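Cobalamin biosynthesis precorrin-6Y methylase (CbiE) (Archaeoglobus fulgidus, PDB 2BB3) probably transfers a methyl group from S-adenosyl-L-methionine to precorrin-6Y, a corrin precursor, on the pathway to adenosylcobalamin. Local coordinates at residues A[37-43]-A[119-123]; A[139-145]-A[161-167]; A[181-187]-A[206-212]. One frame throughout, in Å; residues are numbered along the deposited sequence.

All three contacts are largely buried, but they belong to two sheets. Interaction 1 sets the start of a helix beside an outermost strand of the parallel sheet, held mainly by side-chain contacts, with no hydrogen bond across it. Interactions 2 and 3 share the mixed sheet, in which 162-167 and 209-213 are neighbouring strands; the centres of interactions 2 and 3 lie about 11 Å apart, against about 25 Å from either to interaction 1. Backbone hydrogen bonds dominate both, in parallel register for interaction 2 and antiparallel for interaction 3. Both also reach S-adenosyl-L-homocysteine, interaction 2 at the ribose and interaction 3 at adenine and ribose. The second subunit touches interactions 1 and 2 but not interaction 3.

Interaction 1 of 3, residues A[37-43]-A[119-123]; sequences TERAKEI and IEPAI
Glu120 faces the start of helix 38-46 and meets Thr37, Arg39, Ala40 and Ile43. It ends strand 116-120, an outermost strand of the parallel sheet in this methylase's alpha/beta fold, and the helix packs against it mainly through the Glu120 side chain. Glu120 CB lies 4.1 Å from Ile43 CD1. With CG anti to the backbone N (chi1 -176°), the chain runs on toward the helix, and Glu120 CG comes to 4.3 Å from Ala40 CB. A bend at chi2 then turns the carboxylate across the extended chain of Arg39, at about a right angle. Glu120 OE1 sits 3.7 Å from Arg39 CD. The guanidinium is no closer: Arg39 NH1 is 4.0 Å from Glu120 OE1, which lies well out of the guanidinium plane, so the opposite charges probably attract, though no N-H points at the oxygen. The guanidinium and carboxylate planes are 61° apart. Backbone hydrogen bonds tie Glu120 to Ile26 and Gly28 of strand 23-28, and Gln35 of the second subunit packs against its side chain. Glu120 OE2 is buried by the contact without a hydrogen-bonding partner in the model. The nearby hydroxyl of Thr37 is engaged as the N-cap of the helix: its OG1 accepts from Ala40 N at 3.3 Å and stands 3.8 Å from Glu120 OE2.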
# COMPACT_ATOMS: atom_id res chain seq x y z
N THR A 37 -8.17 2.03 10.33
CA THR A 37 -9.27 1.15 9.94
C THR A 37 -10.05 0.62 11.13
O THR A 37 -9.51 0.47 12.23
CB THR A 37 -8.77 -0.05 9.10
OG1 THR A 37 -7.90 -0.87 9.89
CG2 THR A 37 -8.02 0.44 7.87
N GLU A 38 -11.33 0.32 10.91
CA GLU A 38 -12.21 -0.19 11.95
C GLU A 38 -11.59 -1.38 12.68
O GLU A 38 -11.78 -1.55 13.88
CB GLU A 38 -13.57 -0.61 11.37
CG GLU A 38 -14.12 0.34 10.31
CD GLU A 38 -15.56 0.03 9.91
OE1 GLU A 38 -15.94 -1.17 9.93
OE2 GLU A 38 -16.31 0.97 9.56
N ARG A 39 -10.85 -2.20 11.95
CA ARG A 39 -10.23 -3.36 12.58
C ARG A 39 -9.07 -2.91 13.45
O ARG A 39 -8.87 -3.45 14.54
CB ARG A 39 -9.78 -4.36 11.52
CG ARG A 39 -9.64 -5.78 12.06
CD ARG A 39 -9.39 -6.77 10.93
NE ARG A 39 -9.25 -8.14 11.42
CZ ARG A 39 -8.82 -9.15 10.67
NH1 ARG A 39 -8.49 -8.94 9.40
NH2 ARG A 39 -8.72 -10.37 11.20
N ALA A 40 -8.31 -1.92 12.99
CA ALA A 40 -7.19 -1.42 13.77
C ALA A 40 -7.69 -0.86 15.12
O ALA A 40 -7.11 -1.15 16.16
CB ALA A 40 -6.46 -0.32 13.00
N LYS A 41 -8.77 -0.09 15.09
CA LYS A 41 -9.32 0.50 16.30
C LYS A 41 -9.81 -0.58 17.27
O LYS A 41 -9.61 -0.46 18.47
CB LYS A 41 -10.48 1.45 15.97
CG LYS A 41 -10.06 2.61 15.08
CD LYS A 41 -11.24 3.48 14.66
CE LYS A 41 -10.91 4.27 13.40
NZ LYS A 41 -11.94 5.29 13.06
N GLU A 42 -10.43 -1.62 16.74
CA GLU A 42 -10.93 -2.69 17.59
C GLU A 42 -9.75 -3.37 18.27
O GLU A 42 -9.78 -3.61 19.48
CB GLU A 42 -11.74 -3.68 16.76
CG GLU A 42 -12.96 -3.06 16.09
CD GLU A 42 -13.71 -4.03 15.19
OE1 GLU A 42 -14.68 -3.59 14.52
OE2 GLU A 42 -13.32 -5.22 15.15
N ILE A 43 -8.71 -3.67 17.50
CA ILE A 43 -7.52 -4.29 18.05
C ILE A 43 -6.96 -3.37 19.12
O ILE A 43 -6.65 -3.81 20.22
CB ILE A 43 -6.44 -4.51 16.94
CG1 ILE A 43 -6.87 -5.65 16.01
CG2 ILE A 43 -5.10 -4.85 17.55
CD1 ILE A 43 -6.13 -5.68 14.70
N ILE A 119 -0.17 -8.98 11.53
CA ILE A 119 -0.05 -7.63 11.01
C ILE A 119 -1.38 -7.06 10.53
O ILE A 119 -2.13 -7.73 9.82
CB ILE A 119 0.92 -7.59 9.79
CG1 ILE A 119 2.24 -8.28 10.15
CG2 ILE A 119 1.09 -6.15 9.32
CD1 ILE A 119 2.99 -7.64 11.27
N GLU A 120 -1.68 -5.83 10.93
CA GLU A 120 -2.87 -5.14 10.45
C GLU A 120 -2.38 -3.97 9.61
O GLU A 120 -1.77 -3.05 10.14
CB GLU A 120 -3.74 -4.59 11.57
CG GLU A 120 -5.06 -3.94 11.07
CD GLU A 120 -5.90 -4.91 10.25
OE1 GLU A 120 -5.79 -6.13 10.50
OE2 GLU A 120 -6.67 -4.48 9.37
N PRO A 121 -2.64 -3.98 8.29
CA PRO A 121 -2.25 -2.94 7.32
C PRO A 121 -2.86 -1.58 7.57
O PRO A 121 -3.92 -1.46 8.15
CB PRO A 121 -2.75 -3.48 5.99
CG PRO A 121 -2.98 -4.95 6.22
CD PRO A 121 -3.47 -5.01 7.63
N ALA A 122 -2.18 -0.53 7.11
CA ALA A 122 -2.71 0.83 7.21
C ALA A 122 -2.20 1.56 5.97
O ALA A 122 -1.45 0.99 5.19
CB ALA A 122 -2.21 1.51 8.49
N ILE A 123 -2.58 2.82 5.79
CA ILE A 123 -2.14 3.57 4.63
C ILE A 123 -0.73 4.14 4.80
O ILE A 123 -0.44 4.83 5.78
CB ILE A 123 -3.19 4.65 4.29
CG1 ILE A 123 -4.40 3.92 3.67
CG2 ILE A 123 -2.62 5.72 3.35
CD1 ILE A 123 -5.65 4.64 3.78

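Interaction 2 of 3, residues A[139-145]-A[161-167]; sequences EVAVVDC and RHLLILA. With SAH (S-adenosyl-L-homocysteine), chain C.
Arg161 hooks over the start of strand 140-144 and gives NH1 to Val140 O at 2.8 Å. The oxygen lies in the guanidinium plane, but the donor stands above the carbonyl plane, off the lone pairs, and the N-H is bent to 141°. A bend at chi2 (-68°) brings the chain back over the neighbouring backbone: CD rests 3.5 Å from Glu139 O, and Glu139 N lies over one face of the guanidinium. Replacing Arg161 by an alanine would probably leave Val140 O without this donor and break the bond from NH2 to Val142 O of the second subunit. Beside it, His162 N bonds Glu139 O, while the histidine ring takes Val140 CG1 at its edge. A water in the ring plane joins His162 NE2 to Glu139 OE1, which it approaches to 2.6 Å. Arg109 of the second subunit pairs with Glu139, and Arg215 N bonds His162 ND1.

The two strands run parallel in the mixed sheet, joined through helices 152-155 and 157-160 as a beta-alpha-beta crossover. Bonds alternate in direction: Leu164 N to Ala141 O, Val143 N to Leu164 O, Leu166 N to Val143 O. Leu163 CD2 fills between Ala141 CB, at 3.9 Å, and Val143 CG2. On the other face Val140 CG2 meets Leu164 CB, and helix 125-133 covers Val142, Leu164 and Leu166. Past a weak bond from Cys145 N to Leu166 O, Ala167 O lies 2.7 Å from O2' of S-adenosyl-L-homocysteine.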
# COMPACT_ATOMS: atom_id res chain seq x y z
N GLU A 139 4.06 0.17 -11.22
CA GLU A 139 4.92 0.91 -12.14
C GLU A 139 6.20 1.35 -11.46
O GLU A 139 7.04 1.97 -12.09
CB GLU A 139 4.19 2.15 -12.67
CG GLU A 139 3.27 1.87 -13.83
CD GLU A 139 2.19 2.93 -14.01
OE1 GLU A 139 2.30 4.05 -13.44
OE2 GLU A 139 1.21 2.64 -14.74
N VAL A 140 6.34 1.04 -10.17
CA VAL A 140 7.52 1.48 -9.45
C VAL A 140 8.18 0.38 -8.63
O VAL A 140 7.70 -0.75 -8.57
CB VAL A 140 7.14 2.67 -8.46
CG1 VAL A 140 6.15 3.58 -9.12
CG2 VAL A 140 6.58 2.14 -7.15
N ALA A 141 9.32 0.72 -8.03
CA ALA A 141 10.06 -0.16 -7.14
C ALA A 141 10.25 0.71 -5.90
O ALA A 141 10.83 1.80 -5.97
CB ALA A 141 11.40 -0.55 -7.73
N VAL A 142 9.71 0.26 -4.78
CA VAL A 142 9.84 0.98 -3.53
C VAL A 142 11.21 0.62 -2.96
O VAL A 142 11.53 -0.55 -2.83
CB VAL A 142 8.72 0.56 -2.54
CG1 VAL A 142 9.00 1.11 -1.14
CG2 VAL A 142 7.36 1.05 -3.04
N VAL A 143 12.00 1.64 -2.62
CA VAL A 143 13.33 1.45 -2.06
C VAL A 143 13.43 2.02 -0.65
O VAL A 143 12.98 3.13 -0.39
CB VAL A 143 14.38 2.14 -2.95
CG1 VAL A 143 15.76 2.07 -2.30
CG2 VAL A 143 14.40 1.48 -4.34
N ASP A 144 14.02 1.26 0.26
CA ASP A 144 14.16 1.71 1.64
C ASP A 144 15.49 2.44 1.77
O ASP A 144 16.53 1.82 1.98
CB ASP A 144 14.07 0.54 2.61
CG ASP A 144 14.08 0.99 4.07
OD1 ASP A 144 14.32 2.19 4.30
OD2 ASP A 144 13.87 0.15 4.97
N CYS A 145 15.41 3.77 1.64
CA CYS A 145 16.53 4.73 1.67
C CYS A 145 17.56 4.60 0.54
O CYS A 145 17.95 3.51 0.15
CB CYS A 145 17.23 4.72 3.03
SG CYS A 145 17.44 6.41 3.69
N ARG A 161 11.53 0.26 -13.95
CA ARG A 161 10.62 0.88 -13.01
C ARG A 161 11.04 2.26 -12.57
O ARG A 161 12.22 2.60 -12.59
CB ARG A 161 10.54 0.04 -11.71
CG ARG A 161 9.95 -1.34 -11.87
CD ARG A 161 8.51 -1.21 -12.21
NE ARG A 161 7.88 -2.49 -12.50
CZ ARG A 161 7.16 -3.18 -11.64
NH1 ARG A 161 6.98 -2.72 -10.40
NH2 ARG A 161 6.60 -4.32 -12.04
N HIS A 162 10.06 3.06 -12.16
CA HIS A 162 10.37 4.35 -11.58
C HIS A 162 10.81 3.92 -10.19
O HIS A 162 10.50 2.81 -9.76
CB HIS A 162 9.12 5.21 -11.37
CG HIS A 162 8.30 5.43 -12.59
ND1 HIS A 162 8.82 5.96 -13.75
CD2 HIS A 162 6.96 5.29 -12.81
CE1 HIS A 162 7.85 6.14 -14.63
NE2 HIS A 162 6.72 5.74 -14.07
N LEU A 163 11.52 4.78 -9.48
CA LEU A 163 11.91 4.46 -8.12
C LEU A 163 11.12 5.37 -7.19
O LEU A 163 10.89 6.54 -7.48
CB LEU A 163 13.40 4.68 -7.89
CG LEU A 163 14.37 3.72 -8.58
CD1 LEU A 163 15.79 4.02 -8.10
CD2 LEU A 163 14.00 2.27 -8.26
N LEU A 164 10.67 4.79 -6.08
CA LEU A 164 9.97 5.55 -5.05
C LEU A 164 10.86 5.23 -3.84
O LEU A 164 10.79 4.14 -3.27
CB LEU A 164 8.54 5.03 -4.86
CG LEU A 164 7.57 6.09 -4.32
CD1 LEU A 164 7.46 7.23 -5.33
CD2 LEU A 164 6.20 5.49 -4.07
N ILE A 165 11.70 6.18 -3.47
CA ILE A 165 12.64 5.98 -2.37
C ILE A 165 12.18 6.59 -1.06
O ILE A 165 11.85 7.76 -1.01
CB ILE A 165 14.02 6.60 -2.73
CG1 ILE A 165 14.50 6.07 -4.08
CG2 ILE A 165 15.04 6.30 -1.64
CD1 ILE A 165 15.63 6.92 -4.70
N LEU A 166 12.14 5.78 -0.01
CA LEU A 166 11.77 6.32 1.29
C LEU A 166 13.08 6.84 1.85
O LEU A 166 13.96 6.05 2.21
CB LEU A 166 11.17 5.23 2.19
CG LEU A 166 9.90 4.56 1.64
CD1 LEU A 166 9.04 4.12 2.77
CD2 LEU A 166 9.12 5.53 0.80
N ALA A 167 13.24 8.16 1.90
CA ALA A 167 14.49 8.71 2.37
C ALA A 167 14.36 9.64 3.56
O ALA A 167 13.27 10.03 3.97
CB ALA A 167 15.18 9.47 1.22
N SAH C . 5.77 2.53 7.83
CA SAH C . 5.86 3.78 7.19
CB SAH C . 7.29 4.09 6.77
CG SAH C . 8.46 4.14 7.74
SD SAH C . 10.12 4.17 7.11
C SAH C . 4.85 3.81 6.10
O SAH C . 4.74 4.89 5.69
OXT SAH C . 4.30 2.81 5.71
C5' SAH C . 10.11 5.93 7.32
C4' SAH C . 10.18 6.73 6.03
O4' SAH C . 8.98 6.86 5.38
C3' SAH C . 10.80 8.09 6.12
O3' SAH C . 12.17 8.09 6.13
C2' SAH C . 10.24 8.71 4.89
O2' SAH C . 11.03 8.51 3.80
C1' SAH C . 8.94 8.02 4.68
N9 SAH C . 7.86 8.80 5.23
C8 SAH C . 7.18 8.49 6.29
N7 SAH C . 6.23 9.34 6.51
C5 SAH C . 6.28 10.22 5.58
C6 SAH C . 5.52 11.31 5.33
N6 SAH C . 4.55 11.68 6.08
N1 SAH C . 5.80 12.03 4.27
C2 SAH C . 6.82 11.69 3.47
N3 SAH C . 7.53 10.63 3.73
C4 SAH C . 7.29 9.90 4.77
O HOH W 1 3.75 5.79 -14.70

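Interaction 3 of 3, residues A[181-187]-A[206-212]. With SAH (S-adenosyl-L-homocysteine), chain C.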
# COMPACT_ATOMS: atom_id res chain seq x y z
N VAL A 181 14.29 14.59 -10.10
CA VAL A 181 13.66 13.92 -8.99
C VAL A 181 12.52 14.78 -8.47
O VAL A 181 12.52 15.99 -8.67
CB VAL A 181 14.66 13.64 -7.83
CG1 VAL A 181 15.80 12.75 -8.33
CG2 VAL A 181 15.20 14.93 -7.26
N VAL A 182 11.54 14.13 -7.85
CA VAL A 182 10.41 14.82 -7.25
C VAL A 182 10.50 14.44 -5.77
O VAL A 182 10.59 13.26 -5.43
CB VAL A 182 9.05 14.37 -7.84
CG1 VAL A 182 7.91 15.07 -7.12
CG2 VAL A 182 8.98 14.67 -9.33
N LEU A 183 10.50 15.45 -4.90
CA LEU A 183 10.60 15.26 -3.46
C LEU A 183 9.23 15.49 -2.84
O LEU A 183 8.67 16.58 -2.99
CB LEU A 183 11.60 16.26 -2.86
CG LEU A 183 13.02 16.28 -3.44
CD1 LEU A 183 13.90 17.31 -2.73
CD2 LEU A 183 13.64 14.91 -3.29
N LEU A 184 8.70 14.48 -2.17
CA LEU A 184 7.41 14.64 -1.49
C LEU A 184 7.76 14.63 -0.01
O LEU A 184 8.10 13.60 0.57
CB LEU A 184 6.43 13.52 -1.90
CG LEU A 184 6.24 13.54 -3.42
CD1 LEU A 184 7.09 12.45 -4.05
CD2 LEU A 184 4.78 13.36 -3.81
N GLU A 185 7.71 15.81 0.59
CA GLU A 185 8.08 16.02 1.98
C GLU A 185 6.93 16.22 2.93
O GLU A 185 5.98 16.98 2.66
CB GLU A 185 8.99 17.25 2.07
CG GLU A 185 10.18 17.18 1.14
CD GLU A 185 10.98 18.47 1.10
OE1 GLU A 185 10.39 19.53 0.78
OE2 GLU A 185 12.20 18.42 1.38
N ASN A 186 7.03 15.54 4.07
CA ASN A 186 6.05 15.67 5.13
C ASN A 186 4.61 15.54 4.64
O ASN A 186 3.76 16.37 4.98
CB ASN A 186 6.26 17.03 5.80
CG ASN A 186 7.74 17.36 5.98
OD1 ASN A 186 8.52 16.52 6.43
ND2 ASN A 186 8.12 18.58 5.63
N LEU A 187 4.33 14.51 3.85
CA LEU A 187 2.98 14.31 3.34
C LEU A 187 1.99 14.30 4.49
O LEU A 187 2.19 13.63 5.51
CB LEU A 187 2.91 12.99 2.56
CG LEU A 187 3.74 13.03 1.28
CD1 LEU A 187 3.71 11.68 0.57
CD2 LEU A 187 3.21 14.12 0.35
N SER A 206 14.16 17.36 4.88
CA SER A 206 13.26 16.67 5.80
C SER A 206 13.56 15.18 5.92
O SER A 206 13.95 14.53 4.93
CB SER A 206 11.82 16.82 5.33
OG SER A 206 10.95 16.14 6.21
N ASP A 207 13.39 14.63 7.11
CA ASP A 207 13.61 13.20 7.30
C ASP A 207 12.42 12.38 6.82
O ASP A 207 12.46 11.16 6.82
CB ASP A 207 13.93 12.88 8.75
CG ASP A 207 15.33 13.31 9.14
OD1 ASP A 207 16.22 13.25 8.25
OD2 ASP A 207 15.54 13.70 10.31
N TYR A 208 11.35 13.07 6.43
CA TYR A 208 10.17 12.41 5.90
C TYR A 208 10.09 12.79 4.43
O TYR A 208 9.24 13.59 4.03
CB TYR A 208 8.92 12.88 6.63
CG TYR A 208 8.99 12.57 8.10
CD1 TYR A 208 9.36 13.56 9.02
CD2 TYR A 208 8.79 11.27 8.57
CE1 TYR A 208 9.55 13.25 10.37
CE2 TYR A 208 8.98 10.95 9.92
CZ TYR A 208 9.36 11.95 10.81
OH TYR A 208 9.61 11.65 12.12
N THR A 209 11.00 12.23 3.64
CA THR A 209 11.07 12.56 2.22
C THR A 209 10.93 11.37 1.30
O THR A 209 11.66 10.38 1.41
CB THR A 209 12.43 13.25 1.89
OG1 THR A 209 12.56 14.43 2.68
CG2 THR A 209 12.49 13.65 0.43
N ILE A 210 9.97 11.43 0.40
CA ILE A 210 9.85 10.34 -0.55
C ILE A 210 10.43 10.92 -1.82
O ILE A 210 10.11 12.05 -2.19
CB ILE A 210 8.40 9.83 -0.68
CG1 ILE A 210 8.06 8.96 0.54
CG2 ILE A 210 8.26 9.01 -1.97
CD1 ILE A 210 6.64 8.48 0.60
N ILE A 211 11.33 10.18 -2.45
CA ILE A 211 12.00 10.65 -3.66
C ILE A 211 11.51 9.89 -4.88
O ILE A 211 11.77 8.71 -5.00
CB ILE A 211 13.53 10.45 -3.55
CG1 ILE A 211 14.08 11.28 -2.39
CG2 ILE A 211 14.20 10.80 -4.88
CD1 ILE A 211 15.62 11.15 -2.21
N PHE A 212 10.80 10.56 -5.78
CA PHE A 212 10.29 9.90 -6.98
C PHE A 212 11.26 10.10 -8.15
O PHE A 212 11.57 11.23 -8.51
CB PHE A 212 8.91 10.46 -7.37
CG PHE A 212 8.34 9.84 -8.61
CD1 PHE A 212 8.04 8.48 -8.65
CD2 PHE A 212 8.11 10.62 -9.75
CE1 PHE A 212 7.53 7.90 -9.81
CE2 PHE A 212 7.59 10.04 -10.92
CZ PHE A 212 7.30 8.68 -10.94
N SAH C . 5.77 2.53 7.83
CA SAH C . 5.86 3.78 7.19
CB SAH C . 7.29 4.09 6.77
CG SAH C . 8.46 4.14 7.74
SD SAH C . 10.12 4.17 7.11
C SAH C . 4.85 3.81 6.10
O SAH C . 4.74 4.89 5.69
OXT SAH C . 4.30 2.81 5.71
C5' SAH C . 10.11 5.93 7.32
C4' SAH C . 10.18 6.73 6.03
O4' SAH C . 8.98 6.86 5.38
C3' SAH C . 10.80 8.09 6.12
O3' SAH C . 12.17 8.09 6.13
C2' SAH C . 10.24 8.71 4.89
O2' SAH C . 11.03 8.51 3.80
C1' SAH C . 8.94 8.02 4.68
N9 SAH C . 7.86 8.80 5.23
C8 SAH C . 7.18 8.49 6.29
N7 SAH C . 6.23 9.34 6.51
C5 SAH C . 6.28 10.22 5.58
C6 SAH C . 5.52 11.31 5.33
N6 SAH C . 4.55 11.68 6.08
N1 SAH C . 5.80 12.03 4.27
C2 SAH C . 6.82 11.69 3.47
N3 SAH C . 7.53 10.63 3.73
C4 SAH C . 7.29 9.90 4.77
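Asn186 OD1 lies at the edge of the Tyr208 ring, near its plane and 4.0 Å from Tyr208 CD1. C8 of the bound S-adenosyl-L-homocysteine also lies at an edge of this ring, in its plane, and Arg55 makes a cation-pi contact with it. Tyr208 CD2, at the ring edge, stands over one face of the adenine, 3.8 Å from N7; Ile210 CG1 approaches N3 obliquely from the other side, at 3.6 Å. The backbone of Leu187 holds the adenine, its N donating to N1 at 2.9 Å while its O accepts from N6. At the far end of the pair, the Phe212 ring takes Val182 CG2 at its edge and packs edge-to-face with His162.

Between these groups strands 180-185 and 209-213 form an antiparallel pair in the mixed sheet. Val182 with Phe212 and Leu184 with Ile210 are the hydrogen-bonded pairs, bonded both ways, and the bond from Leu184 N to Ile210 O is almost straight at 175°. Leu183 and Ile211 lie side by side on one face, CD2 to CG1 3.8 Å; on the other, Leu184 CD1 touches Ile210 CG2. Asn186 N still bonds Tyr208 O, but with left-handed backbone angles Asn186 turns the chain out of the strand toward the adenine.

Ser206 fastens this same end. Its chi1 of 179° swings OG to the carbonyl side, where it accepts from Tyr208 N in an ST turn and donates to Asn186 OD1, a bond modelled so short (2.5 Å) that its exact length is doubtful. Asn186 ND2 is held by Gly191 O, and Thr209 OG1 donates to Ser206 O at 2.6 Å.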